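Local coordinates for protein CurF (Lyngbya majuscula, PDB 2Q35) that probably decarboxylates a polyketide intermediate during beta-branching, as a lyase of the crotonase superfamily, at residues A[54-57]-A[58-61]; A[105-108]-A[109-113]; A[194-197]-A[198-201]; A[215-218]-A[219-222]. The protein carries 1 engineered substitution. All blocks are in the same frame, centred on the assembly; numbering follows the deposited sequence.

Contact 1 (A[54-57]-A[58-61]); sequences TGYG and NYFS
Tyr56 and Tyr59 face each other across a tight reversal of the chain, joined by two backbone hydrogen bonds: Tyr56 N reaches Tyr59 O at 3.1 Å, and Tyr59 N returns to Tyr56 O at 3.0 Å. The second is the straighter, at 164° about its hydrogen. Together they make an antiparallel hydrogen-bonded pair closed by a type II' beta turn, the tightest kind of beta hairpin. Gly57 takes the first corner, where its positive phi of 53° suits glycine, and Asn58 the second. Gly55, with no side chain, allows Tyr59 O to come within 3.4 Å of its CA in a CH...O contact.

The apolar contacts accompany this pair. The two tyrosine side chains lie side by side and point the same way, with Tyr56 CZ 4.1 Å from Tyr59 CD2 and the Tyr56 hydroxyl oxygen slightly nearer to that carbon. Phe60 turns its ring inward, with CE1 meeting Thr54 CA near the ring plane at 3.9 Å; chi1 of 174° carries the ring back alongside Thr54 and Gly55.

Gln98 completes the turn from outside: its amide accepts from Gly55 N and donates to Gly57 O and Tyr59 O, while Thr54 OG1 bonds Ala96 O. The reversal thus rests on backbone polar groups satisfied within the turn and by Gln98, with glycines where the backbone needs them.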
loop_
_atom_site.group_PDB
_atom_site.type_symbol
_atom_site.label_atom_id
_atom_site.label_comp_id
_atom_site.label_asym_id
_atom_site.label_seq_id
_atom_site.Cartn_x
_atom_site.Cartn_y
_atom_site.Cartn_z
ATOM N N THR A 54 24.552 -5.005 -8.129
ATOM C CA THR A 54 25.144 -4.680 -6.823
ATOM C C THR A 54 26.306 -3.695 -7.002
ATOM O O THR A 54 26.753 -3.424 -8.130
ATOM C CB THR A 54 25.539 -5.967 -6.065
ATOM O OG1 THR A 54 25.677 -5.684 -4.662
ATOM C CG2 THR A 54 26.842 -6.585 -6.608
ATOM N N GLY A 55 26.773 -3.162 -5.875
ATOM C CA GLY A 55 27.924 -2.251 -5.827
ATOM C C GLY A 55 29.211 -2.904 -5.337
ATOM O O GLY A 55 29.437 -4.112 -5.511
ATOM N N TYR A 56 30.051 -2.085 -4.705
ATOM C CA TYR A 56 31.310 -2.539 -4.134
ATOM C C TYR A 56 31.468 -1.824 -2.801
ATOM O O TYR A 56 31.058 -0.651 -2.642
ATOM C CB TYR A 56 32.466 -2.120 -5.044
ATOM C CG TYR A 56 32.866 -0.668 -4.858
ATOM C CD1 TYR A 56 32.194 0.356 -5.537
ATOM C CD2 TYR A 56 33.891 -0.315 -3.978
ATOM C CE1 TYR A 56 32.535 1.703 -5.342
ATOM C CE2 TYR A 56 34.238 1.029 -3.782
ATOM C CZ TYR A 56 33.556 2.025 -4.472
ATOM O OH TYR A 56 33.912 3.348 -4.288
ATOM N N GLY A 57 32.102 -2.505 -1.853
ATOM C CA GLY A 57 32.437 -1.855 -0.587
ATOM C C GLY A 57 31.214 -1.209 0.038
ATOM O O GLY A 57 30.168 -1.853 0.188
ATOM N N ASN A 58 31.357 0.068 0.373
ATOM C CA ASN A 58 30.352 0.812 1.135
ATOM C C ASN A 58 29.265 1.463 0.285
ATOM O O ASN A 58 28.399 2.136 0.845
ATOM C CB ASN A 58 31.025 1.907 1.959
ATOM C CG ASN A 58 31.793 1.356 3.151
ATOM O OD1 ASN A 58 31.435 0.315 3.704
ATOM N ND2 ASN A 58 32.843 2.055 3.548
ATOM N N TYR A 59 29.335 1.280 -1.036
ATOM C CA TYR A 59 28.483 2.023 -1.975
ATOM C C TYR A 59 27.728 1.127 -2.931
ATOM O O TYR A 59 28.322 0.271 -3.612
ATOM C CB TYR A 59 29.314 3.004 -2.802
ATOM C CG TYR A 59 30.001 4.031 -1.964
ATOM C CD1 TYR A 59 29.320 5.157 -1.533
ATOM C CD2 TYR A 59 31.321 3.846 -1.570
ATOM C CE1 TYR A 59 29.956 6.106 -0.721
ATOM C CE2 TYR A 59 31.970 4.781 -0.768
ATOM C CZ TYR A 59 31.275 5.897 -0.343
ATOM O OH TYR A 59 31.936 6.823 0.432
ATOM N N PHE A 60 26.416 1.333 -2.978
ATOM C CA PHE A 60 25.633 0.782 -4.061
ATOM C C PHE A 60 25.701 1.764 -5.246
ATOM O O PHE A 60 26.278 1.449 -6.279
ATOM C CB PHE A 60 24.179 0.477 -3.650
ATOM C CG PHE A 60 23.317 0.043 -4.820
ATOM C CD1 PHE A 60 23.444 -1.236 -5.329
ATOM C CD2 PHE A 60 22.407 0.941 -5.439
ATOM C CE1 PHE A 60 22.642 -1.679 -6.426
ATOM C CE2 PHE A 60 21.626 0.520 -6.554
ATOM C CZ PHE A 60 21.756 -0.793 -7.040
ATOM N N SER A 61 25.119 2.955 -5.075
ATOM C CA SER A 61 25.175 4.001 -6.102
ATOM C C SER A 61 25.006 5.392 -5.504
ATOM O O SER A 61 24.094 5.630 -4.712
ATOM C CB SER A 61 24.095 3.749 -7.165
ATOM O OG SER A 61 24.100 4.834 -8.098
#

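Contact 2 (A[105-108]-A[109-113]); sequences GLLL and GLYAD
Tyr111 folds back over the carbonyl of Leu107, one turn earlier in the chain. Its CB sits 3.7 Å from Leu108 O. Next, CG comes 3.3 Å from Leu107 O, which lies over one face of the ring, displaced toward the rim. With chi1 at -70°, CG stands beside the backbone N, and this brings the ring over that carbonyl. Further out, CD2 meets Leu108 CA at 3.8 Å, and CZ rests 4.0 Å from Leu107 CB. At the tip, OH is as near to Leu107 CB but has its polar partner elsewhere, in a hydrogen bond with Gly136 O; a phenol suits this place, its ring packing on the turn and its hydroxyl meeting a backbone carbonyl.

Leu106 to Leu110 belong to the short buried helix 104-110, which follows the glycine-rich run after strand 100-102 and leads to strand 114-118. In crotonases the start of this helix typically helps form the oxyanion hole, and the same role is probable here.

On another flank of the helix, Leu106 CG packs against Leu110 CD1 at 3.9 Å, the two leucines crossing at a slant; branched apolar chains fill such a buried surface well. Along the backbone Leu110 N bonds Leu106 O at 3.0 Å, in the carbonyl plane, whereas the bond from Tyr111 N to Leu107 O is weak, bent to 127° at its hydrogen. Beyond these contacts, Leu107 and Leu110 both lean on Leu142 of helix 138-146, and Leu110 O receives Lys145 NZ.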
loop_
_atom_site.group_PDB
_atom_site.type_symbol
_atom_site.label_atom_id
_atom_site.label_comp_id
_atom_site.label_asym_id
_atom_site.label_seq_id
_atom_site.Cartn_x
_atom_site.Cartn_y
_atom_site.Cartn_z
ATOM N N GLY A 105 20.814 7.262 -7.320
ATOM C CA GLY A 105 21.355 5.944 -6.972
ATOM C C GLY A 105 20.360 5.093 -6.191
ATOM O O GLY A 105 20.342 3.866 -6.319
ATOM N N LEU A 106 19.535 5.732 -5.368
ATOM C CA LEU A 106 18.473 4.995 -4.677
ATOM C C LEU A 106 17.423 4.604 -5.722
ATOM O O LEU A 106 16.932 3.482 -5.713
ATOM C CB LEU A 106 17.839 5.823 -3.545
ATOM C CG LEU A 106 16.616 5.222 -2.865
ATOM C CD1 LEU A 106 16.971 3.872 -2.231
ATOM C CD2 LEU A 106 15.992 6.192 -1.815
ATOM N N LEU A 107 17.073 5.531 -6.612
ATOM C CA LEU A 107 16.085 5.194 -7.653
ATOM C C LEU A 107 16.543 4.069 -8.551
ATOM O O LEU A 107 15.746 3.208 -8.909
ATOM C CB LEU A 107 15.696 6.424 -8.482
ATOM C CG LEU A 107 14.574 7.268 -7.847
ATOM C CD1 LEU A 107 13.250 6.480 -7.890
ATOM C CD2 LEU A 107 14.878 7.736 -6.419
ATOM N N LEU A 108 17.839 4.051 -8.887
ATOM C CA LEU A 108 18.412 2.987 -9.698
ATOM C C LEU A 108 18.080 1.629 -9.119
ATOM O O LEU A 108 17.659 0.710 -9.828
ATOM C CB LEU A 108 19.927 3.132 -9.756
ATOM C CG LEU A 108 20.610 2.126 -10.702
ATOM C CD1 LEU A 108 20.314 2.476 -12.167
ATOM C CD2 LEU A 108 22.111 2.091 -10.482
ATOM N N GLY A 109 18.281 1.475 -7.801
ATOM C CA GLY A 109 17.894 0.212 -7.204
ATOM C C GLY A 109 16.400 -0.018 -7.191
ATOM O O GLY A 109 15.936 -1.148 -7.391
ATOM N N LEU A 110 15.624 1.026 -6.918
ATOM C CA LEU A 110 14.184 0.864 -6.772
ATOM C C LEU A 110 13.469 0.594 -8.103
ATOM O O LEU A 110 12.293 0.197 -8.090
ATOM C CB LEU A 110 13.549 2.071 -6.055
ATOM C CG LEU A 110 13.912 2.226 -4.582
ATOM C CD1 LEU A 110 13.298 3.525 -4.058
ATOM C CD2 LEU A 110 13.393 1.058 -3.780
ATOM N N TYR A 111 14.189 0.776 -9.210
ATOM C CA TYR A 111 13.626 0.466 -10.555
ATOM C C TYR A 111 13.609 -1.059 -10.706
ATOM O O TYR A 111 12.885 -1.599 -11.547
ATOM C CB TYR A 111 14.457 1.059 -11.701
ATOM C CG TYR A 111 14.427 2.572 -11.841
ATOM C CD1 TYR A 111 13.269 3.313 -11.580
ATOM C CD2 TYR A 111 15.578 3.253 -12.262
ATOM C CE1 TYR A 111 13.272 4.738 -11.721
ATOM C CE2 TYR A 111 15.593 4.637 -12.414
ATOM C CZ TYR A 111 14.442 5.372 -12.146
ATOM O OH TYR A 111 14.481 6.750 -12.285
ATOM N N ALA A 112 14.390 -1.763 -9.866
ATOM C CA ALA A 112 14.482 -3.227 -9.977
ATOM C C ALA A 112 13.206 -3.914 -9.481
ATOM O O ALA A 112 12.334 -3.311 -8.853
ATOM C CB ALA A 112 15.714 -3.770 -9.203
ATOM N N ASP A 113 13.094 -5.200 -9.776
ATOM C CA ASP A 113 11.893 -5.928 -9.405
ATOM C C ASP A 113 11.876 -6.315 -7.941
ATOM O O ASP A 113 10.809 -6.372 -7.312
ATOM C CB ASP A 113 11.753 -7.150 -10.293
ATOM C CG ASP A 113 11.774 -6.768 -11.759
ATOM O OD1 ASP A 113 10.773 -6.184 -12.259
ATOM O OD2 ASP A 113 12.820 -6.965 -12.396
#

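Contact 3 (A[194-197]-A[198-201]); sequences KSPR and LSLV
The guanidinium of Arg197 has Val201 CG2 over one face, 3.8 Å from NH1, while NE bonds Tyr48 O and NH2 makes a salt bridge with Glu90. The chain is extended from CG to NE, and the flat group is carried out across the valine, one helical turn ahead. Arginine suits this place because its flat face can rest on a methyl while NE and NH2 find acceptors. Ser199 OG lies 4.1 Å from Pro196 CB and bonds Gly131 O of the second subunit.

Behind the side chains, the first turn closes through backbone bonds. Pro196 O accepts Leu200 N at 3.1 Å, in the carbonyl plane, and more weakly Ser199 N; Arg197 O takes Val201 N at 2.9 Å, nearly straight at 164°. Leu200 turns its CD2 to Ser195 CB at 3.9 Å, and it also packs on Met128 of the second subunit. Ser195, small and not charged, lets the leucine lie close.

Pro196 occupies the N-cap position, and a proline is well placed there, since a residue at the start of a helix needs no N-H bond to a preceding turn. This is the beginning of the long helix 197-230 near the carboxy terminus of a crotonase-fold chain, set at a subunit interface of the trimer.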
loop_
_atom_site.group_PDB
_atom_site.type_symbol
_atom_site.label_atom_id
_atom_site.label_comp_id
_atom_site.label_asym_id
_atom_site.label_seq_id
_atom_site.Cartn_x
_atom_site.Cartn_y
_atom_site.Cartn_z
ATOM N N LYS A 194 14.331 -21.019 -10.824
ATOM C CA LYS A 194 13.761 -22.373 -10.998
ATOM C C LYS A 194 12.668 -22.428 -12.079
ATOM O O LYS A 194 12.356 -23.511 -12.590
ATOM C CB LYS A 194 13.220 -22.949 -9.684
ATOM C CG LYS A 194 14.317 -23.299 -8.695
ATOM C CD LYS A 194 13.755 -24.009 -7.467
ATOM C CE LYS A 194 14.843 -24.294 -6.463
ATOM N NZ LYS A 194 14.281 -24.939 -5.239
ATOM N N SER A 195 12.099 -21.276 -12.415
ATOM C CA SER A 195 11.038 -21.198 -13.429
ATOM C C SER A 195 11.610 -21.118 -14.833
ATOM O O SER A 195 12.725 -20.628 -15.025
ATOM C CB SER A 195 10.206 -19.948 -13.190
ATOM O OG SER A 195 9.464 -20.050 -11.990
ATOM N N PRO A 196 10.829 -21.558 -15.832
ATOM C CA PRO A 196 11.232 -21.418 -17.229
ATOM C C PRO A 196 11.404 -19.944 -17.580
ATOM O O PRO A 196 10.613 -19.084 -17.127
ATOM C CB PRO A 196 10.037 -21.999 -18.004
ATOM C CG PRO A 196 9.315 -22.908 -17.018
ATOM C CD PRO A 196 9.519 -22.231 -15.688
ATOM N N ARG A 197 12.420 -19.655 -18.388
ATOM C CA ARG A 197 12.696 -18.278 -18.768
ATOM C C ARG A 197 11.471 -17.619 -19.434
ATOM O O ARG A 197 11.143 -16.467 -19.116
ATOM C CB ARG A 197 13.902 -18.211 -19.706
ATOM C CG ARG A 197 14.384 -16.803 -19.937
ATOM C CD ARG A 197 15.562 -16.783 -20.874
ATOM N NE ARG A 197 16.104 -15.442 -21.096
ATOM C CZ ARG A 197 15.588 -14.552 -21.947
ATOM N NH1 ARG A 197 14.467 -14.821 -22.606
ATOM N NH2 ARG A 197 16.169 -13.376 -22.087
ATOM N N LEU A 198 10.795 -18.359 -20.318
ATOM C CA LEU A 198 9.616 -17.845 -21.032
ATOM C C LEU A 198 8.572 -17.323 -20.047
ATOM O O LEU A 198 7.990 -16.255 -20.258
ATOM C CB LEU A 198 8.977 -18.920 -21.940
ATOM C CG LEU A 198 7.979 -18.365 -22.975
ATOM C CD1 LEU A 198 8.711 -17.788 -24.180
ATOM C CD2 LEU A 198 6.982 -19.424 -23.443
ATOM N N SER A 199 8.375 -18.072 -18.953
ATOM C CA SER A 199 7.371 -17.707 -17.950
ATOM C C SER A 199 7.823 -16.490 -17.146
ATOM O O SER A 199 7.011 -15.613 -16.807
ATOM C CB SER A 199 7.107 -18.895 -17.019
ATOM O OG SER A 199 6.517 -19.977 -17.728
ATOM N N LEU A 200 9.118 -16.428 -16.838
ATOM C CA LEU A 200 9.662 -15.258 -16.113
ATOM C C LEU A 200 9.479 -13.969 -16.922
ATOM O O LEU A 200 9.047 -12.944 -16.381
ATOM C CB LEU A 200 11.124 -15.467 -15.757
ATOM C CG LEU A 200 11.375 -16.544 -14.687
ATOM C CD1 LEU A 200 12.900 -16.808 -14.636
ATOM C CD2 LEU A 200 10.845 -16.108 -13.354
ATOM N N VAL A 201 9.794 -14.035 -18.215
ATOM C CA VAL A 201 9.712 -12.870 -19.097
ATOM C C VAL A 201 8.246 -12.407 -19.220
ATOM O O VAL A 201 7.941 -11.212 -19.056
ATOM C CB VAL A 201 10.342 -13.172 -20.470
ATOM C CG1 VAL A 201 10.046 -12.025 -21.465
ATOM C CG2 VAL A 201 11.840 -13.395 -20.310
#

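Contact 4 (A[215-218]-A[219-222])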
loop_
_atom_site.group_PDB
_atom_site.type_symbol
_atom_site.label_atom_id
_atom_site.label_comp_id
_atom_site.label_asym_id
_atom_site.label_seq_id
_atom_site.Cartn_x
_atom_site.Cartn_y
_atom_site.Cartn_z
ATOM N N PHE A 215 5.002 5.690 -16.438
ATOM C CA PHE A 215 6.378 6.170 -16.319
ATOM C C PHE A 215 6.736 7.419 -17.175
ATOM O O PHE A 215 7.276 8.419 -16.657
ATOM C CB PHE A 215 7.356 5.010 -16.561
ATOM C CG PHE A 215 8.646 5.191 -15.886
ATOM C CD1 PHE A 215 8.794 4.838 -14.556
ATOM C CD2 PHE A 215 9.713 5.768 -16.561
ATOM C CE1 PHE A 215 10.007 5.035 -13.909
ATOM C CE2 PHE A 215 10.907 5.963 -15.933
ATOM C CZ PHE A 215 11.051 5.599 -14.592
ATOM N N PRO A 216 6.437 7.381 -18.482
ATOM C CA PRO A 216 6.834 8.528 -19.295
ATOM C C PRO A 216 6.291 9.864 -18.794
ATOM O O PRO A 216 7.042 10.844 -18.737
ATOM C CB PRO A 216 6.281 8.176 -20.688
ATOM C CG PRO A 216 6.217 6.700 -20.701
ATOM C CD PRO A 216 5.792 6.340 -19.303
ATOM N N GLU A 217 5.014 9.910 -18.427
ATOM C CA GLU A 217 4.400 11.163 -17.977
ATOM C C GLU A 217 4.998 11.579 -16.634
ATOM O O GLU A 217 5.213 12.767 -16.390
ATOM C CB GLU A 217 2.881 11.025 -17.898
ATOM C CG GLU A 217 2.128 12.327 -17.647
ATOM C CD GLU A 217 2.473 13.418 -18.645
ATOM O OE1 GLU A 217 2.326 13.200 -19.871
ATOM O OE2 GLU A 217 2.904 14.501 -18.197
ATOM N N ALA A 218 5.300 10.591 -15.784
ATOM C CA ALA A 218 5.920 10.858 -14.479
ATOM C C ALA A 218 7.288 11.520 -14.627
ATOM O O ALA A 218 7.575 12.523 -13.981
ATOM C CB ALA A 218 6.020 9.551 -13.662
ATOM N N ILE A 219 8.140 10.945 -15.475
ATOM C CA ILE A 219 9.436 11.536 -15.812
ATOM C C ILE A 219 9.292 12.954 -16.335
ATOM O O ILE A 219 9.997 13.863 -15.902
ATOM C CB ILE A 219 10.164 10.684 -16.901
ATOM C CG1 ILE A 219 10.575 9.335 -16.321
ATOM C CG2 ILE A 219 11.416 11.419 -17.481
ATOM C CD1 ILE A 219 11.792 9.374 -15.404
ATOM N N LYS A 220 8.404 13.131 -17.312
ATOM C CA LYS A 220 8.180 14.459 -17.892
ATOM C C LYS A 220 7.724 15.500 -16.874
ATOM O O LYS A 220 8.244 16.637 -16.853
ATOM C CB LYS A 220 7.169 14.343 -19.054
ATOM C CG LYS A 220 6.775 15.678 -19.717
ATOM C CD LYS A 220 5.666 15.483 -20.776
ATOM C CE LYS A 220 5.095 16.835 -21.231
ATOM N NZ LYS A 220 4.325 16.744 -22.523
ATOM N N LYS A 221 6.756 15.127 -16.033
ATOM C CA LYS A 221 6.218 16.071 -15.044
ATOM C C LYS A 221 7.279 16.454 -14.001
ATOM O O LYS A 221 7.429 17.643 -13.649
ATOM C CB LYS A 221 4.969 15.512 -14.357
ATOM C CG LYS A 221 3.732 15.420 -15.230
ATOM C CD LYS A 221 2.533 14.955 -14.426
ATOM C CE LYS A 221 1.262 14.897 -15.275
ATOM N NZ LYS A 221 0.193 14.096 -14.593
ATOM N N GLU A 222 8.027 15.462 -13.508
ATOM C CA GLU A 222 9.092 15.750 -12.557
ATOM C C GLU A 222 10.174 16.617 -13.206
ATOM O O GLU A 222 10.645 17.587 -12.597
ATOM C CB GLU A 222 9.677 14.456 -11.971
ATOM C CG GLU A 222 8.722 13.779 -10.987
ATOM C CD GLU A 222 9.449 12.823 -10.046
ATOM O OE1 GLU A 222 10.621 12.499 -10.352
ATOM O OE2 GLU A 222 8.832 12.440 -9.027
#
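Ile219 N and Phe215 O, 2.9 Å apart, make an almost linear hydrogen bond of 176°, one of four successive i to i+4 bonds here. Lys221 N to Glu217 O is the shortest at 2.8 Å, and Lys220 N and Glu222 N bond to Pro216 O and Ala218 O in the same way. Pro216 brings no N-H of its own, and the helix is kinked where the N atoms of residues 216 and 217 lack bonds to the turn before. Beyond this regular backbone, the carboxylate of Glu222 takes Thr138 N and Ser139 N, tying the helix to the start of helix 138-146.

Charge follows on the outer side. Glu217, bent at chi2 (54°), brings OE2 back over Lys221, 3.2 Å from CG and 3.4 Å from CE. Its distance to Lys221 NZ is 4.5 Å, beyond a salt bridge, although the opposite charges probably still attract. Long, flexible chains suit this exposed face.

On the inner side Phe215 and Ile219 cross at a slant, with CE2 of the ring 3.4 Å from Ile219 CG1 and 3.6 Å from CD1. The ring also packs on Leu140 and Ile141 of helix 138-146 and on Leu87 of helix 83-87. Ala218, with its small CB, lets Ala137 and Leu140 come close to the helix. Glu217, Lys220 and Lys221 on the exposed side, and Phe215, Ala218 and Ile219 on the other, where Glu222 is paired with backbone N-H groups, mark an amphipathic helix, here the middle of helix 197-230 in a crotonase fold.

How the contacts relate
The four contacts follow one another along the chain without overlap. Contact 1, in the loop after strand 50-54, and contact 2, on helix 104-110, have centres 13 Å apart and touch, Phe60 and Ser61 meeting Gly105, Leu108 and Gly109. Contact 2 lies near the chain centre and also touches contact 4, through Tyr111 and Phe215, at a centre distance of 16 Å. Contacts 3 and 4 share helix 197-230 yet have centres 30 Å apart, contact 3 at its start beside the second subunit. Contacts 1 and 4 lie on opposite sides of the chain centre. Contact 2 thus lies between the loop after strand 50-54 and helix 197-230, whose beginning helps build the trimer.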